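Local coordinates for protein CdiI (Burkholderia pseudomallei 1026a, PDB 4G6V) that binds the CdiA-CT tRNase toxin as its immunity protein and probably neutralises it in contact-dependent growth inhibition, at residues H27-F31 with V78-L82. Numbering follows the deposited sequence.
Sequences HSELF and VSKIL
Ile81 lies across one face of the His27 imidazole; it is the residue most covered by the opposing segment, and the closer approaches gather round it. The evidence is a CH-pi approach: Ile81 CD1 stands 3.6 Å from the centroid of the His27 ring, 18° off the normal. Ile81 CG2 covers the same ring nearer its ND1–CE1 side. With His27 CG beside its own backbone N (chi1 -66°), the ring projects from the N-cap position of helix 28-34 toward helix 75-84. Leu30 meets Ile81 tip to tip, CD1 against CD1. The methyl group Leu30 CD1 also reaches Val78 CG2 at 4.0 Å, the two side chains sliding past one another.

Deeper in, Phe31 packs more loosely: its ring edge faces Val78 CG1, 4.2 Å from Phe31 CE1, and Ile81 CG2, 4.1 Å from Phe31 CE2. Phe31 CZ meets Leu82 CD2 obliquely at 4.2 Å. Leu30 CB covers one face of that ring. The solvent side is at His27, partly exposed, with Glu29 OE1 in plane at its ring edge. The contact joins helix 28-34 to helix 75-84 beside the antiparallel sheet: Phe31 continues onto Ile37 and Val78 onto Phe35 of strand 35-42, Val78 also onto Leu5 and Leu82 onto Cys7 of strand 4-9, and Leu82 onto Ile93 of strand 91-95.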
ATOM      1  N   HIS B  27       9.788  -7.513  18.453  1.00 50.22           N
ATOM      2  CA  HIS B  27       8.475  -6.883  18.417  1.00 44.22           C
ATOM      3  C   HIS B  27       7.436  -7.812  17.831  1.00 44.82           C
ATOM      4  O   HIS B  27       6.809  -7.521  16.803  1.00 39.79           O
ATOM      5  CB  HIS B  27       8.517  -5.561  17.651  1.00 46.92           C
ATOM      6  CG  HIS B  27       9.344  -4.516  18.323  1.00 42.43           C
ATOM      7  ND1 HIS B  27      10.649  -4.257  17.962  1.00 51.40           N
ATOM      8  CD2 HIS B  27       9.069  -3.691  19.360  1.00 33.72           C
ATOM      9  CE1 HIS B  27      11.142  -3.309  18.738  1.00 41.62           C
ATOM     10  NE2 HIS B  27      10.204  -2.950  19.595  1.00 50.63           N
ATOM     11  N   SER B  28       7.267  -8.935  18.511  1.00 49.70           N
ATOM     12  CA  SER B  28       6.277  -9.935  18.156  1.00 42.56           C
ATOM     13  C   SER B  28       4.860  -9.368  18.177  1.00 54.28           C
ATOM     14  O   SER B  28       3.978  -9.834  17.441  1.00 59.55           O
ATOM     15  CB  SER B  28       6.382 -11.096  19.137  1.00 50.71           C
ATOM     16  OG  SER B  28       6.619 -10.614  20.453  1.00 55.53           O
ATOM     17  N   GLU B  29       4.632  -8.370  19.026  1.00 50.86           N
ATOM     18  CA  GLU B  29       3.295  -7.803  19.159  1.00 54.47           C
ATOM     19  C   GLU B  29       2.835  -7.219  17.824  1.00 63.29           C
ATOM     20  O   GLU B  29       1.809  -7.635  17.264  1.00 64.85           O
ATOM     21  CB  GLU B  29       3.246  -6.744  20.263  1.00 42.68           C
ATOM     22  CG  GLU B  29       4.106  -5.510  20.012  1.00 50.41           C
ATOM     23  CD  GLU B  29       5.543  -5.669  20.509  1.00 66.88           C
ATOM     24  OE1 GLU B  29       6.219  -4.625  20.713  1.00 57.01           O
ATOM     25  OE2 GLU B  29       5.987  -6.834  20.694  1.00 51.84           O
ATOM     26  N   LEU B  30       3.619  -6.281  17.303  1.00 51.09           N
ATOM     27  CA  LEU B  30       3.290  -5.623  16.050  1.00 48.36           C
ATOM     28  C   LEU B  30       3.375  -6.571  14.858  1.00 43.98           C
ATOM     29  O   LEU B  30       2.515  -6.591  13.981  1.00 42.75           O
ATOM     30  CB  LEU B  30       4.254  -4.469  15.832  1.00 45.72           C
ATOM     31  CG  LEU B  30       4.360  -3.458  16.965  1.00 45.35           C
ATOM     32  CD1 LEU B  30       5.616  -2.648  16.759  1.00 37.31           C
ATOM     33  CD2 LEU B  30       3.093  -2.556  17.040  1.00 29.48           C
ATOM     34  N   PHE B  31       4.424  -7.373  14.834  1.00 43.47           N
ATOM     35  CA  PHE B  31       4.793  -8.032  13.597  1.00 47.62           C
ATOM     36  C   PHE B  31       4.274  -9.463  13.427  1.00 47.79           C
ATOM     37  O   PHE B  31       4.528 -10.115  12.405  1.00 56.25           O
ATOM     38  CB  PHE B  31       6.299  -7.922  13.417  1.00 39.83           C
ATOM     39  CG  PHE B  31       6.787  -6.510  13.325  1.00 36.87           C
ATOM     40  CD1 PHE B  31       6.218  -5.626  12.424  1.00 39.86           C
ATOM     41  CD2 PHE B  31       7.811  -6.060  14.141  1.00 40.02           C
ATOM     42  CE1 PHE B  31       6.667  -4.327  12.321  1.00 29.68           C
ATOM     43  CE2 PHE B  31       8.270  -4.764  14.047  1.00 38.50           C
ATOM     44  CZ  PHE B  31       7.692  -3.894  13.136  1.00 43.51           C
ATOM     45  N   VAL B  78       6.027   2.153  14.525  1.00 28.86           N
ATOM     46  CA  VAL B  78       6.583   1.107  13.676  1.00 31.25           C
ATOM     47  C   VAL B  78       7.736   1.642  12.829  1.00 32.13           C
ATOM     48  O   VAL B  78       8.778   1.002  12.709  1.00 32.96           O
ATOM     49  CB  VAL B  78       5.521   0.502  12.756  1.00 33.23           C
ATOM     50  CG1 VAL B  78       6.183  -0.204  11.616  1.00 26.95           C
ATOM     51  CG2 VAL B  78       4.632  -0.454  13.538  1.00 31.82           C
ATOM     52  N   SER B  79       7.557   2.829  12.259  1.00 36.11           N
ATOM     53  CA  SER B  79       8.605   3.446  11.451  1.00 33.83           C
ATOM     54  C   SER B  79       9.883   3.624  12.241  1.00 35.71           C
ATOM     55  O   SER B  79      10.974   3.319  11.760  1.00 40.10           O
ATOM     56  CB  SER B  79       8.146   4.789  10.910  1.00 24.23           C
ATOM     57  OG  SER B  79       7.135   4.586   9.951  1.00 36.98           O
ATOM     58  N   LYS B  80       9.743   4.122  13.463  1.00 42.84           N
ATOM     59  CA  LYS B  80      10.892   4.353  14.333  1.00 42.39           C
ATOM     60  C   LYS B  80      11.593   3.033  14.695  1.00 44.92           C
ATOM     61  O   LYS B  80      12.813   2.938  14.610  1.00 41.10           O
ATOM     62  CB  LYS B  80      10.458   5.130  15.579  1.00 41.81           C
ATOM     63  CG  LYS B  80      11.462   5.093  16.689  1.00 61.78           C
ATOM     64  CD  LYS B  80      10.788   4.932  18.041  1.00 78.52           C
ATOM     65  CE  LYS B  80      11.582   3.988  18.953  1.00 84.15           C
ATOM     66  NZ  LYS B  80      12.987   4.438  19.194  1.00 82.99           N
ATOM     67  N   ILE B  81      10.815   2.014  15.068  1.00 41.51           N
ATOM     68  CA  ILE B  81      11.344   0.681  15.371  1.00 32.66           C
ATOM     69  C   ILE B  81      12.192   0.148  14.213  1.00 42.95           C
ATOM     70  O   ILE B  81      13.206  -0.543  14.419  1.00 40.90           O
ATOM     71  CB  ILE B  81      10.192  -0.312  15.693  1.00 37.72           C
ATOM     72  CG1 ILE B  81       9.664  -0.083  17.109  1.00 43.81           C
ATOM     73  CG2 ILE B  81      10.625  -1.762  15.551  1.00 31.11           C
ATOM     74  CD1 ILE B  81       8.372  -0.837  17.411  1.00 30.70           C
ATOM     75  N   LEU B  82      11.776   0.477  12.994  1.00 35.25           N
ATOM     76  CA  LEU B  82      12.496   0.036  11.801  1.00 36.67           C
ATOM     77  C   LEU B  82      13.819   0.815  11.589  1.00 36.17           C
ATOM     78  O   LEU B  82      14.858   0.223  11.365  1.00 35.00           O
ATOM     79  CB  LEU B  82      11.583   0.070  10.560  1.00 29.51           C
ATOM     80  CG  LEU B  82      10.387  -0.906  10.480  1.00 37.25           C
ATOM     81  CD1 LEU B  82       9.647  -0.765   9.156  1.00 30.98           C
ATOM     82  CD2 LEU B  82      10.795  -2.384  10.683  1.00 35.67           C
TER